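Local coordinates for protein beta-N-acetylhexosaminidase (Mycobacterium smegmatis, PDB 4YYF) that probably hydrolyses terminal non-reducing N-acetyl-D-hexosamine residues from N-acetyl-beta-D-hexosaminides as a member of glycosyl hydrolase family 3, at residues L49-T54 with A319-T324; D58-V63 with L87-A92; I71-W76 with L99-D104; V151-A156 with L199-H204. The protein carries 1 engineered substitution. All blocks are in the same frame, centred on the assembly; numbering follows the deposited sequence.

How the interactions relate
Three of the four contacts pair parallel strands of one curled sheet, the inner wall of a TIM barrel, while interaction 2 lies in the helical layer around it. Interactions 1 and 3 lie on neighbouring strands, joined where the backbones of Val51 and Val53 bond to Met72; interactions 3 and 4 share a second seam through Val101 and Val103. Interaction 2 rests on the outer side of interaction 3, where Val63 and Leu87 meet Ile71. Strand contacts are buried and joined by backbone bonds; the helix pair has a greasy inner side and a salt bridge at the surface. At the strands' C-terminal ends, interaction 3 turns to water and interaction 4 to a buried lysine.

Interaction 1 of 4, residues L49-T54 with A319-T324; sequences LTVGVT and ALWITT
Val51 and Trp321 pack side by side where a TIM barrel closes: strand 49-52, at the start of the barrel, runs parallel to strand 319-321, the last one, only 8° off in direction. The main bump is Val51 CG1, which sits over one face of the indole, 3.6 Å from the centroid of the Trp321 six-membered ring. Leu49 borders the same ring at its rim, with CD2 near the ring plane and 4.0 Å from Trp321 CZ3. The indole is brought over the neighbouring strand by a chi1 of 78°, which sets CG between the backbone N and the carbonyl carbon. Helices 304-314 and 327-340 pack against this Leu49-Trp321 face, and Trp321 NE1 is bonded to Glu326.

On the other face, Leu320 CD2 fits against Thr50, 3.6 Å from Thr50 CG2 and also close to its carbonyl oxygen, while Thr50 OG1 turns to Asn318. Between the two faces the backbones are joined by Thr50 N to Ala319 O, Trp321 N to Thr50 O and Gly52 N to Trp321 O. Gly52 has no side chain, and there the chains draw close, its CA 3.9 Å from Ile322 CA.

Past the strands, the methyl of Thr324 fills the notch beside this glycine. The Thr324 hydroxyl is hydrogen-bonded to Asp58, and water 1 accepts from Thr324 N. Thr324 CG2 lies 3.3 Å from Gly52 O, flanked by Val51 CG2 at 4.0 Å and Val53 CG1 at 3.9 Å.

Interaction 2 of 4, residues D58-V63 with L87-A92; sequences DARAVV and LGDIAA
Arg60 and Ile90 bring their CA atoms to 5.9 Å where two helices of the barrel's outer layer run side by side. The segments are almost exactly parallel, their axes 1° apart in direction and 10.0 Å apart at closest approach. This is the arrangement expected of successive helices in a TIM barrel, each following a strand and running back against it; strand 70-73 lies between helix 56-66 and helix 86-93 in the sequence.

Ile90 supplies nearly all the filling from its side, through CD1, CG2 and CG1. CD1 reaches toward Ala59 CB at 4.2 Å and the start of the Arg60 side chain. CG2, anti to the backbone N, presses on the branch of Val63, 4.0 Å from Val63 CB. CG1 lies against the flat of the guanidinium, 3.7 Å from Arg60 CZ and over the centre of the group. Deeper in, Ala59 and Val63 also touch Ile71 of the sheet, so the apolar part of the seam is continuous with the barrel wall.

Outward, the contact becomes ionic. Arg60 leaves its helix extended and then bends at chi3 (-64°), which carries the guanidinium across Ile90 to Asp89. The salt bridge is end-on but one-sided, both nitrogens converging on a single oxygen. The carboxylate is turned 47° from the guanidinium plane, yet the accepting atom stays close to that plane: Asp89 OD2 is 3.0 Å from Arg60 NH1 and also from Arg60 NH2.

Interaction 3 of 4, residues I71-W76 with L99-D104; sequences IMIGSW and LAVSVD
Ile71 and Ser102 join the two strands of a beta-alpha-beta unit in the TIM barrel, strand 70-73 and strand 100-107, whose short segments are parallel but twisted by 31°. The tight part is the middle. Ile71 N bonds to Ala100 O, Ser102 N returns to Ile71 O, and Ile73 N meets Ser102 O at 2.8 Å in a nearly straight bond. On the helix-covered face Ile71 CD1 crosses Leu99 at about a right angle, 3.9 Å from Leu99 CD2, and Ile73 CG1 approaches Val101 CG1 to 4.1 Å. Helices 56-66 and 86-93 pack over Ile71.

The opposite face is more polar. Selenomethionine Met72 is extended throughout, CG anti to the backbone N (chi1 -175°), so that it passes Ser102 OG and lays its CE 3.6 Å from Asp104 OD1. Water 2 links Ser102 OG to Ile71 O.

Toward the C-terminal ends the strands part. Ile73 O and Asp104 N are 4.3 Å apart, and water 3 bridges them, donating to Ile73 O at 2.6 Å and accepting from Asp104 N at 2.8 Å. A formic acid molecule, probably from the crystallisation liquor, lies about 3 Å from the Asp104 side chain. The change from direct bonds and branched apolar groups to water and a carboxylate is consistent with the polar mouth where TIM barrels carry their active sites.

Interaction 4 of 4, residues V151-A156 with L199-H204; sequences VTVDFA and LPVLKH
Lys203 and Phe155 meet near the C-terminal mouth of the TIM barrel, where the KHFPGHG signature of NagZ-type family 3 enzymes begins at the end of strand 199-205. The peptide bond between Lys203 and His204 is cis. The lysine runs out extended, and its NZ gives a short bond of 2.6 Å to Phe155 O, tilted 28° from the carbonyl plane. A salt bridge to Glu106 holds the same nitrogen, so Phe155 O and Glu106 together fix the buried end of this side chain beside the presumed sugar pocket.

Further back, a short, loosely paired strand near 153-154 lies parallel to the start of strand 199-205. Leu199 N donates to Thr152 O in an almost straight bond, and Asp154 N to Leu199 O. The pairing then changes, because an inverse gamma turn centred on Phe155 folds Ala156 N back weakly toward Asp154 O. Two carbonyls consequently face one N-H: Val201 N reaches Ala156 O at 2.9 Å and, weakly, Asp154 O at 3.2 Å.

Inside the barrel, Val201 is wedged between two side chains. Its CG2, anti to the carbonyl carbon, touches Val153 CG1 at 3.7 Å and meets the Phe155 ring obliquely. That ring lies beside Met248 and packs edge-to-face with Tyr288. Val153 and Leu199 point the same way in this layer, and Pro200 turns instead to helix 179-196. The ring's own nearest atom to the valine is CD1, 3.7 Å from Val201 CG2.

Interaction 1 of 4, residues L49-T54 with A319-T324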
loop_
_atom_site.group_PDB
_atom_site.type_symbol
_atom_site.label_atom_id
_atom_site.label_comp_id
_atom_site.label_asym_id
_atom_site.label_seq_id
_atom_site.Cartn_x
_atom_site.Cartn_y
_atom_site.Cartn_z
ATOM N N LEU A 49 6.493 -9.326 1.387
ATOM C CA LEU A 49 6.916 -8.572 0.206
ATOM C C LEU A 49 5.799 -8.499 -0.826
ATOM O O LEU A 49 5.077 -9.476 -1.038
ATOM C CB LEU A 49 8.145 -9.232 -0.445
ATOM C CG LEU A 49 9.301 -9.647 0.474
ATOM C CD1 LEU A 49 10.399 -10.325 -0.331
ATOM C CD2 LEU A 49 9.842 -8.443 1.241
ATOM N N THR A 50 5.656 -7.344 -1.472
ATOM C CA THR A 50 4.771 -7.224 -2.635
ATOM C C THR A 50 5.601 -6.671 -3.779
ATOM O O THR A 50 6.285 -5.657 -3.615
ATOM C CB THR A 50 3.582 -6.289 -2.359
ATOM O OG1 THR A 50 2.816 -6.811 -1.259
ATOM C CG2 THR A 50 2.676 -6.201 -3.599
ATOM N N VAL A 51 5.579 -7.346 -4.927
ATOM C CA VAL A 51 6.476 -6.961 -6.010
ATOM C C VAL A 51 5.747 -6.766 -7.332
ATOM O O VAL A 51 4.870 -7.552 -7.696
ATOM C CB VAL A 51 7.640 -7.980 -6.190
ATOM C CG1 VAL A 51 8.587 -7.910 -5.003
ATOM C CG2 VAL A 51 7.096 -9.407 -6.375
ATOM N N GLY A 52 6.111 -5.706 -8.042
ATOM C CA GLY A 52 5.546 -5.445 -9.360
ATOM C C GLY A 52 6.015 -6.482 -10.360
ATOM O O GLY A 52 7.177 -6.909 -10.309
ATOM N N VAL A 53 5.113 -6.892 -11.260
ATOM C CA VAL A 53 5.402 -7.897 -12.282
ATOM C C VAL A 53 5.138 -7.327 -13.676
ATOM O O VAL A 53 4.283 -6.468 -13.827
ATOM C CB VAL A 53 4.553 -9.162 -12.076
ATOM C CG1 VAL A 53 4.857 -9.799 -10.714
ATOM C CG2 VAL A 53 3.066 -8.837 -12.184
ATOM N N THR A 54 5.877 -7.792 -14.687
ATOM C CA THR A 54 5.746 -7.249 -16.044
ATOM C C THR A 54 4.739 -8.016 -16.900
ATOM O O THR A 54 4.172 -7.474 -17.857
ATOM C CB THR A 54 7.086 -7.244 -16.795
ATOM O OG1 THR A 54 7.653 -8.560 -16.749
ATOM C CG2 THR A 54 8.051 -6.250 -16.178
ATOM N N ALA A 319 6.486 -4.717 2.586
ATOM C CA ALA A 319 7.435 -3.904 1.830
ATOM C C ALA A 319 7.153 -4.070 0.355
ATOM O O ALA A 319 7.197 -5.190 -0.177
ATOM C CB ALA A 319 8.863 -4.330 2.144
ATOM N N LEU A 320 6.879 -2.947 -0.306
ATOM C CA LEU A 320 6.438 -2.942 -1.693
ATOM C C LEU A 320 7.500 -2.293 -2.578
ATOM O O LEU A 320 8.033 -1.239 -2.235
ATOM C CB LEU A 320 5.126 -2.142 -1.778
ATOM C CG LEU A 320 4.349 -1.837 -3.075
ATOM C CD1 LEU A 320 4.854 -0.619 -3.793
ATOM C CD2 LEU A 320 4.331 -3.001 -4.028
ATOM N N TRP A 321 7.811 -2.926 -3.706
ATOM C CA TRP A 321 8.602 -2.281 -4.763
ATOM C C TRP A 321 8.201 -2.864 -6.114
ATOM O O TRP A 321 7.399 -3.793 -6.165
ATOM C CB TRP A 321 10.114 -2.332 -4.483
ATOM C CG TRP A 321 10.825 -3.641 -4.772
ATOM C CD1 TRP A 321 11.585 -3.939 -5.878
ATOM C CD2 TRP A 321 10.890 -4.798 -3.916
ATOM N NE1 TRP A 321 12.102 -5.215 -5.763
ATOM C CE2 TRP A 321 11.692 -5.759 -4.573
ATOM C CE3 TRP A 321 10.339 -5.113 -2.667
ATOM C CZ2 TRP A 321 11.947 -7.022 -4.020
ATOM C CZ3 TRP A 321 10.597 -6.365 -2.117
ATOM C CH2 TRP A 321 11.394 -7.303 -2.796
ATOM N N ILE A 322 8.699 -2.307 -7.213
ATOM C CA ILE A 322 7.995 -2.535 -8.474
ATOM C C ILE A 322 8.634 -3.504 -9.465
ATOM O O ILE A 322 8.205 -3.584 -10.612
ATOM C CB ILE A 322 7.557 -1.208 -9.158
ATOM C CG1 ILE A 322 8.763 -0.391 -9.625
ATOM C CG2 ILE A 322 6.673 -0.388 -8.203
ATOM C CD1 ILE A 322 8.376 0.838 -10.440
ATOM N N THR A 323 9.627 -4.264 -9.012
ATOM C CA THR A 323 10.275 -5.269 -9.854
ATOM C C THR A 323 10.517 -6.563 -9.072
ATOM O O THR A 323 10.592 -6.542 -7.843
ATOM C CB THR A 323 11.619 -4.754 -10.393
ATOM O OG1 THR A 323 12.355 -4.193 -9.299
ATOM C CG2 THR A 323 11.412 -3.674 -11.459
ATOM N N THR A 324 10.669 -7.678 -9.787
ATOM C CA THR A 324 10.890 -8.982 -9.163
ATOM C C THR A 324 12.361 -9.381 -9.078
ATOM O O THR A 324 12.702 -10.319 -8.348
ATOM C CB THR A 324 10.207 -10.094 -9.960
ATOM O OG1 THR A 324 10.748 -10.097 -11.286
ATOM C CG2 THR A 324 8.682 -9.875 -10.019
HETATM O O HOH W 1 9.456 -7.431 -12.682
#

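Interaction 2 of 4, residues D58-V63 with L87-A92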
loop_
_atom_site.group_PDB
_atom_site.type_symbol
_atom_site.label_atom_id
_atom_site.label_comp_id
_atom_site.label_asym_id
_atom_site.label_seq_id
_atom_site.Cartn_x
_atom_site.Cartn_y
_atom_site.Cartn_z
ATOM N N ASP A 58 6.721 -13.540 -15.647
ATOM C CA ASP A 58 7.419 -12.899 -14.533
ATOM C C ASP A 58 6.680 -13.203 -13.212
ATOM O O ASP A 58 7.296 -13.587 -12.198
ATOM C CB ASP A 58 7.480 -11.382 -14.807
ATOM C CG ASP A 58 8.309 -10.617 -13.784
ATOM O OD1 ASP A 58 9.325 -11.154 -13.291
ATOM O OD2 ASP A 58 7.945 -9.454 -13.481
ATOM N N ALA A 59 5.354 -13.067 -13.232
ATOM C CA ALA A 59 4.543 -13.365 -12.054
ATOM C C ALA A 59 4.603 -14.846 -11.712
ATOM O O ALA A 59 4.692 -15.218 -10.540
ATOM C CB ALA A 59 3.093 -12.937 -12.265
ATOM N N ARG A 60 4.536 -15.694 -12.733
ATOM C CA ARG A 60 4.539 -17.136 -12.490
ATOM C C ARG A 60 5.837 -17.581 -11.805
ATOM O O ARG A 60 5.810 -18.374 -10.874
ATOM C CB ARG A 60 4.338 -17.917 -13.787
ATOM C CG ARG A 60 4.245 -19.429 -13.566
ATOM C CD ARG A 60 3.957 -20.186 -14.863
ATOM N NE ARG A 60 2.651 -19.824 -15.411
ATOM C CZ ARG A 60 1.492 -20.322 -14.985
ATOM N NH1 ARG A 60 1.467 -21.213 -13.992
ATOM N NH2 ARG A 60 0.358 -19.929 -15.557
ATOM N N ALA A 61 6.965 -17.060 -12.266
ATOM C CA ALA A 61 8.251 -17.430 -11.687
ATOM C C ALA A 61 8.432 -16.885 -10.272
ATOM O O ALA A 61 8.915 -17.601 -9.400
ATOM C CB ALA A 61 9.403 -17.002 -12.596
ATOM N N VAL A 62 8.045 -15.637 -10.019
ATOM C CA VAL A 62 8.305 -15.061 -8.696
ATOM C C VAL A 62 7.442 -15.733 -7.622
ATOM O O VAL A 62 7.913 -15.990 -6.505
ATOM C CB VAL A 62 8.211 -13.505 -8.678
ATOM C CG1 VAL A 62 6.752 -13.028 -8.614
ATOM C CG2 VAL A 62 9.002 -12.930 -7.492
ATOM N N VAL A 63 6.204 -16.071 -7.974
ATOM C CA VAL A 63 5.291 -16.735 -7.040
ATOM C C VAL A 63 5.712 -18.180 -6.752
ATOM O O VAL A 63 5.799 -18.585 -5.585
ATOM C CB VAL A 63 3.834 -16.664 -7.533
ATOM C CG1 VAL A 63 2.917 -17.561 -6.678
ATOM C CG2 VAL A 63 3.353 -15.213 -7.521
ATOM N N LEU A 87 -3.502 -15.258 -14.567
ATOM C CA LEU A 87 -3.468 -14.849 -13.158
ATOM C C LEU A 87 -4.207 -15.852 -12.274
ATOM O O LEU A 87 -3.706 -16.245 -11.223
ATOM C CB LEU A 87 -4.025 -13.437 -12.948
ATOM C CG LEU A 87 -4.048 -12.998 -11.467
ATOM C CD1 LEU A 87 -2.631 -12.925 -10.856
ATOM C CD2 LEU A 87 -4.764 -11.679 -11.314
ATOM N N GLY A 88 -5.389 -16.283 -12.713
ATOM C CA GLY A 88 -6.163 -17.261 -11.971
ATOM C C GLY A 88 -5.382 -18.538 -11.726
ATOM O O GLY A 88 -5.405 -19.084 -10.629
ATOM N N ASP A 89 -4.676 -19.000 -12.752
ATOM C CA ASP A 89 -3.895 -20.220 -12.659
ATOM C C ASP A 89 -2.752 -20.089 -11.650
ATOM O O ASP A 89 -2.512 -20.993 -10.838
ATOM C CB ASP A 89 -3.350 -20.579 -14.035
ATOM C CG ASP A 89 -2.634 -21.909 -14.046
ATOM O OD1 ASP A 89 -3.321 -22.942 -13.965
ATOM O OD2 ASP A 89 -1.393 -21.922 -14.151
ATOM N N ILE A 90 -2.050 -18.963 -11.699
ATOM C CA ILE A 90 -0.930 -18.703 -10.784
ATOM C C ILE A 90 -1.427 -18.566 -9.343
ATOM O O ILE A 90 -0.841 -19.124 -8.409
ATOM C CB ILE A 90 -0.172 -17.429 -11.223
ATOM C CG1 ILE A 90 0.506 -17.681 -12.574
ATOM C CG2 ILE A 90 0.864 -17.008 -10.181
ATOM C CD1 ILE A 90 0.907 -16.415 -13.316
ATOM N N ALA A 91 -2.522 -17.827 -9.172
ATOM C CA ALA A 91 -3.110 -17.613 -7.851
ATOM C C ALA A 91 -3.560 -18.913 -7.212
ATOM O O ALA A 91 -3.380 -19.106 -6.015
ATOM C CB ALA A 91 -4.272 -16.628 -7.940
ATOM N N ALA A 92 -4.161 -19.803 -7.999
ATOM C CA ALA A 92 -4.672 -21.064 -7.450
ATOM C C ALA A 92 -3.559 -21.984 -6.968
ATOM O O ALA A 92 -3.758 -22.794 -6.070
ATOM C CB ALA A 92 -5.546 -21.783 -8.459
#

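Interaction 3 of 4, residues I71-W76 with L99-D104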
loop_
_atom_site.group_PDB
_atom_site.type_symbol
_atom_site.label_atom_id
_atom_site.label_comp_id
_atom_site.label_asym_id
_atom_site.label_seq_id
_atom_site.Cartn_x
_atom_site.Cartn_y
_atom_site.Cartn_z
ATOM N N ILE A 71 1.789 -9.681 -5.588
ATOM C CA ILE A 71 2.303 -9.108 -6.822
ATOM C C ILE A 71 1.515 -7.844 -7.132
ATOM O O ILE A 71 0.340 -7.740 -6.774
ATOM C CB ILE A 71 2.214 -10.094 -8.007
ATOM C CG1 ILE A 71 0.780 -10.586 -8.192
ATOM C CG2 ILE A 71 3.200 -11.264 -7.795
ATOM C CD1 ILE A 71 0.568 -11.402 -9.484
HETATM N N MSE A 72 2.160 -6.876 -7.776
HETATM C CA MSE A 72 1.481 -5.636 -8.101
HETATM C C MSE A 72 1.374 -5.453 -9.613
HETATM O O MSE A 72 2.321 -5.709 -10.357
HETATM C CB MSE A 72 2.192 -4.425 -7.499
HETATM C CG MSE A 72 1.407 -3.142 -7.735
HETATM SE SE MSE A 72 2.330 -1.571 -7.100
HETATM C CE MSE A 72 0.943 -0.240 -7.434
ATOM N N ILE A 73 0.204 -5.002 -10.047
ATOM C CA ILE A 73 -0.049 -4.675 -11.436
ATOM C C ILE A 73 0.185 -3.175 -11.584
ATOM O O ILE A 73 -0.377 -2.381 -10.832
ATOM C CB ILE A 73 -1.516 -4.962 -11.797
ATOM C CG1 ILE A 73 -1.890 -6.417 -11.474
ATOM C CG2 ILE A 73 -1.796 -4.637 -13.250
ATOM C CD1 ILE A 73 -1.055 -7.460 -12.190
ATOM N N GLY A 74 0.992 -2.768 -12.561
ATOM C CA GLY A 74 1.233 -1.352 -12.773
ATOM C C GLY A 74 1.221 -0.980 -14.232
ATOM O O GLY A 74 0.866 -1.803 -15.082
ATOM N N SER A 75 1.627 0.250 -14.539
ATOM C CA SER A 75 1.722 0.691 -15.931
ATOM C C SER A 75 2.723 -0.160 -16.728
ATOM O O SER A 75 2.645 -0.238 -17.946
ATOM C CB SER A 75 2.117 2.166 -16.001
ATOM O OG SER A 75 3.311 2.381 -15.282
ATOM N N TRP A 76 3.648 -0.802 -16.022
ATOM C CA TRP A 76 4.682 -1.641 -16.634
ATOM C C TRP A 76 4.166 -3.063 -16.911
ATOM O O TRP A 76 4.897 -3.908 -17.413
ATOM C CB TRP A 76 5.892 -1.719 -15.686
ATOM C CG TRP A 76 5.495 -2.272 -14.356
ATOM C CD1 TRP A 76 5.444 -3.585 -13.999
ATOM C CD2 TRP A 76 5.057 -1.525 -13.212
ATOM N NE1 TRP A 76 4.999 -3.706 -12.703
ATOM C CE2 TRP A 76 4.757 -2.457 -12.198
ATOM C CE3 TRP A 76 4.889 -0.161 -12.950
ATOM C CZ2 TRP A 76 4.298 -2.067 -10.935
ATOM C CZ3 TRP A 76 4.435 0.224 -11.696
ATOM C CH2 TRP A 76 4.146 -0.724 -10.705
ATOM N N LEU A 99 -2.457 -15.672 -2.837
ATOM C CA LEU A 99 -1.703 -14.569 -3.422
ATOM C C LEU A 99 -2.512 -13.282 -3.358
ATOM O O LEU A 99 -3.710 -13.278 -3.668
ATOM C CB LEU A 99 -1.377 -14.883 -4.887
ATOM C CG LEU A 99 -0.550 -13.879 -5.690
ATOM C CD1 LEU A 99 0.844 -13.761 -5.083
ATOM C CD2 LEU A 99 -0.466 -14.314 -7.177
ATOM N N ALA A 100 -1.871 -12.193 -2.941
ATOM C CA ALA A 100 -2.520 -10.881 -2.998
ATOM C C ALA A 100 -2.148 -10.216 -4.310
ATOM O O ALA A 100 -0.994 -10.248 -4.728
ATOM C CB ALA A 100 -2.099 -9.998 -1.817
ATOM N N VAL A 101 -3.131 -9.616 -4.969
ATOM C CA VAL A 101 -2.903 -8.993 -6.263
ATOM C C VAL A 101 -3.333 -7.542 -6.149
ATOM O O VAL A 101 -4.506 -7.269 -5.950
ATOM C CB VAL A 101 -3.731 -9.696 -7.353
ATOM C CG1 VAL A 101 -3.531 -8.998 -8.720
ATOM C CG2 VAL A 101 -3.321 -11.180 -7.428
ATOM N N SER A 102 -2.379 -6.619 -6.263
ATOM C CA SER A 102 -2.647 -5.215 -5.966
ATOM C C SER A 102 -2.461 -4.340 -7.193
ATOM O O SER A 102 -1.830 -4.754 -8.170
ATOM C CB SER A 102 -1.748 -4.736 -4.825
ATOM O OG SER A 102 -0.377 -4.912 -5.156
ATOM N N VAL A 103 -3.002 -3.120 -7.128
ATOM C CA VAL A 103 -2.975 -2.189 -8.245
ATOM C C VAL A 103 -3.233 -0.769 -7.724
ATOM O O VAL A 103 -3.870 -0.596 -6.679
ATOM C CB VAL A 103 -4.059 -2.574 -9.303
ATOM C CG1 VAL A 103 -5.477 -2.403 -8.719
ATOM C CG2 VAL A 103 -3.897 -1.745 -10.587
ATOM N N ASP A 104 -2.716 0.233 -8.431
ATOM C CA ASP A 104 -3.121 1.625 -8.223
ATOM C C ASP A 104 -4.351 1.942 -9.078
ATOM O O ASP A 104 -4.223 2.310 -10.241
ATOM C CB ASP A 104 -2.012 2.592 -8.645
ATOM C CG ASP A 104 -0.968 2.821 -7.565
ATOM O OD1 ASP A 104 -1.196 2.437 -6.396
ATOM O OD2 ASP A 104 0.092 3.409 -7.889
HETATM O O HOH W 2 -0.378 -7.436 -3.693
HETATM O O HOH W 3 -0.664 0.102 -10.274
#

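Interaction 4 of 4, residues V151-A156 with L199-H204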
loop_
_atom_site.group_PDB
_atom_site.type_symbol
_atom_site.label_atom_id
_atom_site.label_comp_id
_atom_site.label_asym_id
_atom_site.label_seq_id
_atom_site.Cartn_x
_atom_site.Cartn_y
_atom_site.Cartn_z
ATOM N N VAL A 151 -8.138 -8.991 -8.927
ATOM C CA VAL A 151 -7.507 -8.041 -8.008
ATOM C C VAL A 151 -8.057 -8.264 -6.598
ATOM O O VAL A 151 -9.258 -8.456 -6.438
ATOM C CB VAL A 151 -7.776 -6.590 -8.467
ATOM C CG1 VAL A 151 -7.368 -5.578 -7.383
ATOM C CG2 VAL A 151 -7.044 -6.313 -9.773
ATOM N N THR A 152 -7.182 -8.239 -5.589
ATOM C CA THR A 152 -7.598 -8.344 -4.180
ATOM C C THR A 152 -7.355 -7.085 -3.337
ATOM O O THR A 152 -7.992 -6.881 -2.280
ATOM C CB THR A 152 -6.968 -9.571 -3.480
ATOM O OG1 THR A 152 -5.551 -9.396 -3.332
ATOM C CG2 THR A 152 -7.224 -10.822 -4.293
ATOM N N VAL A 153 -6.443 -6.241 -3.797
ATOM C CA VAL A 153 -6.057 -5.042 -3.058
ATOM C C VAL A 153 -6.013 -3.854 -4.002
ATOM O O VAL A 153 -5.404 -3.943 -5.063
ATOM C CB VAL A 153 -4.645 -5.183 -2.436
ATOM C CG1 VAL A 153 -4.250 -3.891 -1.719
ATOM C CG2 VAL A 153 -4.573 -6.365 -1.467
ATOM N N ASP A 154 -6.642 -2.742 -3.620
ATOM C CA ASP A 154 -6.504 -1.495 -4.375
ATOM C C ASP A 154 -5.792 -0.476 -3.497
ATOM O O ASP A 154 -6.239 -0.194 -2.383
ATOM C CB ASP A 154 -7.885 -0.944 -4.800
ATOM C CG ASP A 154 -7.790 0.280 -5.720
ATOM O OD1 ASP A 154 -6.669 0.665 -6.135
ATOM O OD2 ASP A 154 -8.853 0.856 -6.068
ATOM N N PHE A 155 -4.702 0.098 -3.996
ATOM C CA PHE A 155 -4.021 1.155 -3.253
ATOM C C PHE A 155 -4.792 2.453 -3.422
ATOM O O PHE A 155 -4.359 3.370 -4.114
ATOM C CB PHE A 155 -2.581 1.296 -3.730
ATOM C CG PHE A 155 -1.725 0.092 -3.422
ATOM C CD1 PHE A 155 -1.725 -0.465 -2.143
ATOM C CD2 PHE A 155 -0.947 -0.499 -4.409
ATOM C CE1 PHE A 155 -0.923 -1.588 -1.843
ATOM C CE2 PHE A 155 -0.151 -1.624 -4.123
ATOM C CZ PHE A 155 -0.143 -2.158 -2.829
ATOM N N ALA A 156 -5.957 2.497 -2.787
ATOM C CA ALA A 156 -6.852 3.647 -2.830
ATOM C C ALA A 156 -7.812 3.471 -1.671
ATOM O O ALA A 156 -8.057 2.347 -1.245
ATOM C CB ALA A 156 -7.608 3.675 -4.181
ATOM N N LEU A 199 -9.587 -5.071 -0.676
ATOM C CA LEU A 199 -8.985 -4.399 0.476
ATOM C C LEU A 199 -8.577 -2.981 0.087
ATOM O O LEU A 199 -7.697 -2.802 -0.754
ATOM C CB LEU A 199 -7.737 -5.160 0.959
ATOM C CG LEU A 199 -6.988 -4.488 2.119
ATOM C CD1 LEU A 199 -7.818 -4.538 3.442
ATOM C CD2 LEU A 199 -5.612 -5.150 2.321
ATOM N N PRO A 200 -9.211 -1.964 0.689
ATOM C CA PRO A 200 -8.756 -0.601 0.398
ATOM C C PRO A 200 -7.535 -0.224 1.243
ATOM O O PRO A 200 -7.340 -0.766 2.339
ATOM C CB PRO A 200 -9.969 0.260 0.761
ATOM C CG PRO A 200 -10.709 -0.530 1.800
ATOM C CD PRO A 200 -10.364 -1.992 1.616
ATOM N N VAL A 201 -6.697 0.667 0.714
ATOM C CA VAL A 201 -5.483 1.090 1.422
ATOM C C VAL A 201 -5.434 2.620 1.468
ATOM O O VAL A 201 -5.279 3.263 0.438
ATOM C CB VAL A 201 -4.202 0.559 0.742
ATOM C CG1 VAL A 201 -2.963 0.861 1.626
ATOM C CG2 VAL A 201 -4.298 -0.963 0.474
ATOM N N LEU A 202 -5.575 3.188 2.663
ATOM C CA LEU A 202 -5.512 4.639 2.854
ATOM C C LEU A 202 -4.069 5.134 2.699
ATOM O O LEU A 202 -3.161 4.583 3.314
ATOM C CB LEU A 202 -6.005 4.987 4.259
ATOM C CG LEU A 202 -7.331 4.363 4.706
ATOM C CD1 LEU A 202 -7.593 4.681 6.176
ATOM C CD2 LEU A 202 -8.484 4.879 3.847
ATOM N N LYS A 203 -3.846 6.178 1.901
ATOM C CA LYS A 203 -2.471 6.646 1.642
ATOM C C LYS A 203 -2.460 8.175 1.471
ATOM O O LYS A 203 -3.505 8.744 1.145
ATOM C CB LYS A 203 -1.897 5.928 0.405
ATOM C CG LYS A 203 -2.535 6.336 -0.920
ATOM C CD LYS A 203 -2.167 5.334 -2.042
ATOM C CE LYS A 203 -2.581 5.856 -3.420
ATOM N NZ LYS A 203 -2.253 4.869 -4.508
ATOM N N HIS A 204 -1.330 8.867 1.686
ATOM C CA HIS A 204 -0.028 8.314 2.073
ATOM C C HIS A 204 0.338 8.818 3.483
ATOM O O HIS A 204 0.721 9.975 3.654
ATOM C CB HIS A 204 1.065 8.763 1.075
ATOM C CG HIS A 204 0.775 8.432 -0.361
ATOM N ND1 HIS A 204 -0.043 9.220 -1.164
ATOM C CD2 HIS A 204 1.202 7.426 -1.161
ATOM C CE1 HIS A 204 -0.116 8.695 -2.366
ATOM N NE2 HIS A 204 0.635 7.597 -2.399
#